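Local structure of conserved domain protein (Porphyromonas gingivalis, 3PNN) at residues G147-N158 / A262-W273. The protein is probably a cytoplasmic glycosyltransferase, forming glycosidic linkages through a domain with a Rossmann-like alpha/beta/alpha fold. Residues are numbered along the deposited sequence; the frame is centred on the assembly and turned at random.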
ATOM      1  N   GLY A 147     -17.498  -1.883   7.866  1.00 29.54           N
ATOM      2  CA  GLY A 147     -16.682  -2.884   8.536  1.00 28.80           C
ATOM      3  C   GLY A 147     -16.511  -4.171   7.740  1.00 29.55           C
ATOM      4  O   GLY A 147     -16.132  -5.203   8.299  1.00 29.35           O
ATOM      5  N   GLU A 148     -16.793  -4.116   6.438  1.00 27.20           N
ATOM      6  CA  GLU A 148     -16.509  -5.244   5.535  1.00 26.03           C
ATOM      7  C   GLU A 148     -15.451  -4.825   4.512  1.00 27.96           C
ATOM      8  O   GLU A 148     -15.734  -4.057   3.593  1.00 26.22           O
ATOM      9  CB  GLU A 148     -17.791  -5.738   4.844  1.00 27.13           C
ATOM     10  CG  GLU A 148     -18.882  -6.080   5.864  1.00 33.08           C
ATOM     11  CD  GLU A 148     -20.120  -6.717   5.250  1.00 49.42           C
ATOM     12  OE1 GLU A 148     -19.976  -7.561   4.338  1.00 47.17           O
ATOM     13  OE2 GLU A 148     -21.239  -6.375   5.702  1.00 49.97           O
ATOM     14  N   TYR A 149     -14.227  -5.305   4.712  1.00 24.71           N
ATOM     15  CA  TYR A 149     -13.067  -4.861   3.934  1.00 24.90           C
ATOM     16  C   TYR A 149     -12.430  -6.053   3.228  1.00 24.52           C
ATOM     17  O   TYR A 149     -12.949  -7.178   3.307  1.00 25.17           O
ATOM     18  CB  TYR A 149     -12.028  -4.241   4.870  1.00 24.22           C
ATOM     19  CG  TYR A 149     -12.555  -3.150   5.792  1.00 23.20           C
ATOM     20  CD1 TYR A 149     -13.525  -2.255   5.365  1.00 28.27           C
ATOM     21  CD2 TYR A 149     -12.045  -3.001   7.085  1.00 24.28           C
ATOM     22  CE1 TYR A 149     -13.991  -1.231   6.203  1.00 31.95           C
ATOM     23  CE2 TYR A 149     -12.497  -1.973   7.933  1.00 25.82           C
ATOM     24  CZ  TYR A 149     -13.471  -1.098   7.482  1.00 29.77           C
ATOM     25  OH  TYR A 149     -13.940  -0.099   8.310  1.00 25.66           O
ATOM     26  N   CYS A 150     -11.303  -5.814   2.553  1.00 25.95           N
ATOM     27  CA  CYS A 150     -10.572  -6.891   1.891  1.00 24.96           C
ATOM     28  C   CYS A 150      -9.084  -6.560   1.753  1.00 26.82           C
ATOM     29  O   CYS A 150      -8.641  -5.429   1.994  1.00 25.63           O
ATOM     30  CB  CYS A 150     -11.181  -7.197   0.518  1.00 26.12           C
ATOM     31  SG  CYS A 150     -11.033  -5.818  -0.686  1.00 28.64           S
HETATM   32  N   MSE A 151      -8.297  -7.563   1.394  1.00 26.17           N
HETATM   33  CA  MSE A 151      -6.906  -7.320   1.032  1.00 26.16           C
HETATM   34  C   MSE A 151      -6.529  -8.327  -0.025  1.00 22.39           C
HETATM   35  O   MSE A 151      -7.120  -9.400  -0.091  1.00 23.72           O
HETATM   36  CB  MSE A 151      -5.937  -7.426   2.224  1.00 32.20           C
HETATM   37  CG  MSE A 151      -5.878  -8.753   2.950  1.00 30.59           C
HETATM   38 SE   MSE A 151      -4.151  -9.002   3.934  0.70 36.46          SE
HETATM   39  CE  MSE A 151      -3.263 -10.147   2.617  1.00 39.01           C
ATOM     40  N   VAL A 152      -5.559  -7.968  -0.856  1.00 23.38           N
ATOM     41  CA  VAL A 152      -5.124  -8.873  -1.909  1.00 22.56           C
ATOM     42  C   VAL A 152      -3.912  -9.600  -1.357  1.00 26.97           C
ATOM     43  O   VAL A 152      -2.894  -8.987  -1.027  1.00 29.45           O
ATOM     44  CB  VAL A 152      -4.800  -8.130  -3.209  1.00 26.16           C
ATOM     45  CG1 VAL A 152      -4.218  -9.112  -4.261  1.00 26.38           C
ATOM     46  CG2 VAL A 152      -6.071  -7.466  -3.764  1.00 25.41           C
ATOM     47  N   GLY A 153      -4.052 -10.909  -1.190  1.00 25.25           N
ATOM     48  CA  GLY A 153      -2.979 -11.703  -0.626  1.00 27.65           C
ATOM     49  C   GLY A 153      -1.973 -12.130  -1.680  1.00 27.90           C
ATOM     50  O   GLY A 153      -2.340 -12.403  -2.828  1.00 27.72           O
ATOM     51  N   TYR A 154      -0.705 -12.168  -1.283  1.00 24.35           N
ATOM     52  CA  TYR A 154       0.369 -12.757  -2.077  1.00 24.72           C
ATOM     53  C   TYR A 154       1.002 -13.905  -1.280  1.00 29.28           C
ATOM     54  O   TYR A 154       0.735 -14.044  -0.089  1.00 32.94           O
ATOM     55  CB  TYR A 154       1.395 -11.685  -2.434  1.00 25.58           C
ATOM     56  CG  TYR A 154       0.809 -10.676  -3.399  1.00 25.38           C
ATOM     57  CD1 TYR A 154       0.939 -10.855  -4.777  1.00 27.03           C
ATOM     58  CD2 TYR A 154       0.070  -9.587  -2.936  1.00 25.49           C
ATOM     59  CE1 TYR A 154       0.384  -9.957  -5.675  1.00 24.84           C
ATOM     60  CE2 TYR A 154      -0.502  -8.683  -3.830  1.00 28.89           C
ATOM     61  CZ  TYR A 154      -0.336  -8.871  -5.195  1.00 29.16           C
ATOM     62  OH  TYR A 154      -0.907  -7.982  -6.086  1.00 26.23           O
ATOM     63  N   ARG A 155       1.817 -14.734  -1.931  1.00 26.66           N
ATOM     64  CA  ARG A 155       2.479 -15.840  -1.231  1.00 30.25           C
ATOM     65  C   ARG A 155       3.912 -15.433  -0.881  1.00 25.93           C
ATOM     66  O   ARG A 155       4.648 -14.956  -1.734  1.00 29.68           O
ATOM     67  CB  ARG A 155       2.465 -17.121  -2.080  1.00 29.74           C
ATOM     68  CG  ARG A 155       1.069 -17.766  -2.229  1.00 32.92           C
ATOM     69  CD  ARG A 155       0.321 -17.328  -3.496  1.00 35.03           C
ATOM     70  NE  ARG A 155      -1.011 -17.948  -3.577  1.00 35.81           N
ATOM     71  CZ  ARG A 155      -1.228 -19.208  -3.955  1.00 37.87           C
ATOM     72  NH1 ARG A 155      -0.202 -19.979  -4.301  1.00 35.56           N
ATOM     73  NH2 ARG A 155      -2.467 -19.700  -3.997  1.00 32.37           N
ATOM     74  N   VAL A 156       4.294 -15.613   0.380  1.00 31.01           N
ATOM     75  CA  VAL A 156       5.570 -15.080   0.860  1.00 29.68           C
ATOM     76  C   VAL A 156       6.758 -15.551   0.029  1.00 29.58           C
ATOM     77  O   VAL A 156       7.671 -14.767  -0.251  1.00 32.04           O
ATOM     78  CB  VAL A 156       5.807 -15.401   2.347  1.00 31.77           C
ATOM     79  CG1 VAL A 156       6.000 -16.914   2.559  1.00 32.60           C
ATOM     80  CG2 VAL A 156       7.018 -14.612   2.866  1.00 33.80           C
ATOM     81  N   GLY A 157       6.737 -16.815  -0.393  1.00 32.29           N
ATOM     82  CA  GLY A 157       7.849 -17.385  -1.147  1.00 30.53           C
ATOM     83  C   GLY A 157       8.094 -16.713  -2.488  1.00 34.49           C
ATOM     84  O   GLY A 157       9.177 -16.822  -3.067  1.00 35.40           O
ATOM     85  N   ASN A 158       7.079 -16.012  -2.982  1.00 29.97           N
ATOM     86  CA  ASN A 158       7.186 -15.268  -4.230  1.00 28.51           C
ATOM     87  C   ASN A 158       7.653 -13.825  -4.015  1.00 30.62           C
ATOM     88  O   ASN A 158       7.807 -13.071  -4.981  1.00 34.80           O
ATOM     89  CB  ASN A 158       5.829 -15.222  -4.953  1.00 31.42           C
ATOM     90  CG  ASN A 158       5.348 -16.588  -5.408  1.00 35.43           C
ATOM     91  OD1 ASN A 158       6.143 -17.472  -5.747  1.00 40.56           O
ATOM     92  ND2 ASN A 158       4.035 -16.764  -5.427  1.00 28.87           N
ATOM     93  N   ALA A 262     -14.520  -5.309  12.317  1.00 29.37           N
ATOM     94  CA  ALA A 262     -14.312  -5.452  10.880  1.00 27.53           C
ATOM     95  C   ALA A 262     -13.985  -6.888  10.519  1.00 30.57           C
ATOM     96  O   ALA A 262     -13.464  -7.651  11.338  1.00 29.22           O
ATOM     97  CB  ALA A 262     -13.210  -4.535  10.396  1.00 29.79           C
ATOM     98  N   SER A 263     -14.327  -7.254   9.295  1.00 26.89           N
ATOM     99  CA  SER A 263     -13.895  -8.519   8.735  1.00 30.52           C
ATOM    100  C   SER A 263     -13.187  -8.189   7.441  1.00 33.67           C
ATOM    101  O   SER A 263     -13.541  -7.224   6.759  1.00 31.63           O
ATOM    102  CB  SER A 263     -15.088  -9.445   8.480  1.00 39.56           C
ATOM    103  OG  SER A 263     -16.002  -8.843   7.586  1.00 49.36           O
ATOM    104  N   VAL A 264     -12.166  -8.968   7.112  1.00 28.73           N
ATOM    105  CA  VAL A 264     -11.347  -8.658   5.952  1.00 27.14           C
ATOM    106  C   VAL A 264     -11.251  -9.934   5.131  1.00 25.16           C
ATOM    107  O   VAL A 264     -10.698 -10.924   5.598  1.00 26.29           O
ATOM    108  CB  VAL A 264      -9.923  -8.197   6.361  1.00 29.75           C
ATOM    109  CG1 VAL A 264      -9.065  -7.932   5.112  1.00 26.45           C
ATOM    110  CG2 VAL A 264      -9.985  -6.936   7.260  1.00 29.80           C
ATOM    111  N   GLU A 265     -11.808  -9.927   3.924  1.00 26.22           N
ATOM    112  CA  GLU A 265     -11.665 -11.097   3.057  1.00 23.76           C
ATOM    113  C   GLU A 265     -10.322 -11.032   2.344  1.00 23.78           C
ATOM    114  O   GLU A 265      -9.952  -9.993   1.787  1.00 25.09           O
ATOM    115  CB  GLU A 265     -12.798 -11.196   2.021  1.00 27.39           C
ATOM    116  CG  GLU A 265     -12.557 -12.362   1.030  1.00 30.19           C
ATOM    117  CD  GLU A 265     -13.639 -12.514  -0.046  1.00 36.48           C
ATOM    118  OE1 GLU A 265     -14.563 -11.680  -0.118  1.00 37.33           O
ATOM    119  OE2 GLU A 265     -13.560 -13.489  -0.826  1.00 34.04           O
ATOM    120  N   VAL A 266      -9.593 -12.143   2.352  1.00 25.09           N
ATOM    121  CA  VAL A 266      -8.304 -12.208   1.671  1.00 25.86           C
ATOM    122  C   VAL A 266      -8.507 -12.749   0.251  1.00 27.40           C
ATOM    123  O   VAL A 266      -8.977 -13.878   0.071  1.00 26.29           O
ATOM    124  CB  VAL A 266      -7.292 -13.099   2.425  1.00 27.82           C
ATOM    125  CG1 VAL A 266      -5.952 -13.163   1.658  1.00 29.13           C
ATOM    126  CG2 VAL A 266      -7.071 -12.574   3.838  1.00 30.03           C
ATOM    127  N   LEU A 267      -8.171 -11.940  -0.749  1.00 23.54           N
ATOM    128  CA  LEU A 267      -8.405 -12.305  -2.145  1.00 28.64           C
ATOM    129  C   LEU A 267      -7.130 -12.919  -2.700  1.00 25.36           C
ATOM    130  O   LEU A 267      -6.101 -12.262  -2.761  1.00 27.09           O
ATOM    131  CB  LEU A 267      -8.801 -11.065  -2.953  1.00 25.64           C
ATOM    132  CG  LEU A 267      -9.952 -10.246  -2.344  1.00 27.76           C
ATOM    133  CD1 LEU A 267     -10.064  -8.879  -3.027  1.00 25.92           C
ATOM    134  CD2 LEU A 267     -11.280 -11.001  -2.454  1.00 28.64           C
ATOM    135  N   ASP A 268      -7.195 -14.187  -3.096  1.00 29.74           N
ATOM    136  CA  ASP A 268      -5.992 -14.895  -3.540  1.00 27.85           C
ATOM    137  C   ASP A 268      -5.719 -14.675  -5.032  1.00 30.45           C
ATOM    138  O   ASP A 268      -6.048 -15.522  -5.857  1.00 38.00           O
ATOM    139  CB  ASP A 268      -6.122 -16.400  -3.233  1.00 34.48           C
ATOM    140  CG  ASP A 268      -4.788 -17.153  -3.361  1.00 40.40           C
ATOM    141  OD1 ASP A 268      -3.739 -16.511  -3.603  1.00 38.01           O
ATOM    142  OD2 ASP A 268      -4.793 -18.398  -3.205  1.00 38.19           O
ATOM    143  N   THR A 269      -5.099 -13.555  -5.375  1.00 28.59           N
ATOM    144  CA  THR A 269      -4.867 -13.226  -6.786  1.00 27.43           C
ATOM    145  C   THR A 269      -3.892 -14.187  -7.450  1.00 27.40           C
ATOM    146  O   THR A 269      -3.053 -14.792  -6.782  1.00 29.60           O
ATOM    147  CB  THR A 269      -4.337 -11.772  -6.941  1.00 24.88           C
ATOM    148  OG1 THR A 269      -4.148 -11.474  -8.330  1.00 28.76           O
ATOM    149  CG2 THR A 269      -3.003 -11.603  -6.212  1.00 23.45           C
ATOM    150  N   THR A 270      -4.005 -14.333  -8.770  1.00 26.74           N
ATOM    151  CA  THR A 270      -2.996 -15.052  -9.555  1.00 26.04           C
ATOM    152  C   THR A 270      -1.844 -14.127  -9.957  1.00 28.69           C
ATOM    153  O   THR A 270      -0.843 -14.576 -10.516  1.00 27.66           O
ATOM    154  CB  THR A 270      -3.598 -15.655 -10.846  1.00 28.64           C
ATOM    155  OG1 THR A 270      -4.334 -14.644 -11.553  1.00 29.33           O
ATOM    156  CG2 THR A 270      -4.528 -16.832 -10.502  1.00 26.53           C
ATOM    157  N   ALA A 271      -1.990 -12.829  -9.700  1.00 25.95           N
ATOM    158  CA  ALA A 271      -0.922 -11.894 -10.019  1.00 24.31           C
ATOM    159  C   ALA A 271       0.315 -12.183  -9.169  1.00 26.63           C
ATOM    160  O   ALA A 271       0.219 -12.717  -8.064  1.00 26.55           O
ATOM    161  CB  ALA A 271      -1.383 -10.427  -9.806  1.00 23.71           C
ATOM    162  N   ARG A 272       1.472 -11.799  -9.681  1.00 27.13           N
ATOM    163  CA  ARG A 272       2.715 -11.883  -8.922  1.00 27.61           C
ATOM    164  C   ARG A 272       3.314 -10.489  -8.690  1.00 28.67           C
ATOM    165  O   ARG A 272       3.476  -9.713  -9.631  1.00 29.13           O
ATOM    166  CB  ARG A 272       3.709 -12.762  -9.674  1.00 33.76           C
ATOM    167  CG  ARG A 272       3.243 -14.210  -9.805  1.00 36.65           C
ATOM    168  CD  ARG A 272       3.662 -14.991  -8.581  1.00 39.79           C
ATOM    169  NE  ARG A 272       5.122 -15.047  -8.526  1.00 57.59           N
ATOM    170  CZ  ARG A 272       5.856 -16.063  -8.979  1.00 62.98           C
ATOM    171  NH1 ARG A 272       7.181 -16.009  -8.898  1.00 59.23           N
ATOM    172  NH2 ARG A 272       5.266 -17.136  -9.501  1.00 54.90           N
ATOM    173  N   TRP A 273       3.656 -10.205  -7.433  1.00 23.64           N
ATOM    174  CA  TRP A 273       4.270  -8.947  -7.033  1.00 24.53           C
ATOM    175  C   TRP A 273       5.728  -8.896  -7.481  1.00 31.50           C
ATOM    176  O   TRP A 273       6.425  -9.910  -7.499  1.00 28.52           O
ATOM    177  CB  TRP A 273       4.217  -8.809  -5.507  1.00 23.87           C
ATOM    178  CG  TRP A 273       5.124  -7.717  -4.957  1.00 26.82           C
ATOM    179  CD1 TRP A 273       4.786  -6.423  -4.702  1.00 32.29           C
ATOM    180  CD2 TRP A 273       6.507  -7.849  -4.591  1.00 29.22           C
ATOM    181  NE1 TRP A 273       5.876  -5.731  -4.214  1.00 30.62           N
ATOM    182  CE2 TRP A 273       6.944  -6.587  -4.139  1.00 31.57           C
ATOM    183  CE3 TRP A 273       7.417  -8.911  -4.615  1.00 36.19           C
ATOM    184  CZ2 TRP A 273       8.249  -6.358  -3.702  1.00 31.12           C
ATOM    185  CZ3 TRP A 273       8.714  -8.683  -4.184  1.00 36.52           C
ATOM    186  CH2 TRP A 273       9.119  -7.412  -3.743  1.00 33.47           C
TER
HETATM  187  O   HOH W   1      -1.722 -14.696  -4.193  1.00 29.35           O
HETATM  188  O   HOH W   2       6.304 -12.532  -7.226  1.00 33.25           O
HETATM  189  O   HOH W   3       9.213 -10.827  -7.101  1.00 38.78           O
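A parallel strand pair, in which 148-155 and 263-268 run side by side although widely separated in sequence, illustrates how a beta ladder hands over to side chains where the strands part. Six backbone hydrogen bonds make the ladder, from Ser263 N to Gly147 O through to Gly153 N to Leu267 O; the straightest, Leu267 N to Met151 O, spans 2.8 Å. On the face carrying Tyr149, Met151 and Val266, Met151 CG lies 3.9 Å from Val264 CG1, while Cys150 SG meets Leu267 CD1 on the other face. Beyond the ladder, Arg155 grips Asp268 side-on: NE reaches OD1 at 3.1 Å and NH2 reaches OD2 at 2.8 Å, both on syn lone pairs, with the two planes only 25° apart. A water bridges Asp268 OD1 to Gly153 O. The Tyr154 ring is clamped between Thr269 CG2 over one face, 4.2 Å from its centroid, and Trp273 CB over the opposite face; its OH bonds to Tyr127 O. With its OG1 anti to the backbone N (chi1 -179°), Thr269 turns CG2 to the ring, and OG1 accepts from Ala271 N as well as bonding to Asn130. Farther on, the Asn158 amide stacks on the Arg272 guanidinium, the planes 7° apart. Strand 148-155 also pairs antiparallel with 217-220, Cys150 bonding Gly219; this mixed sheet, with helix 129-140 against Cys150 and Leu267, is consistent with a Rossmann-like alpha/beta/alpha fold.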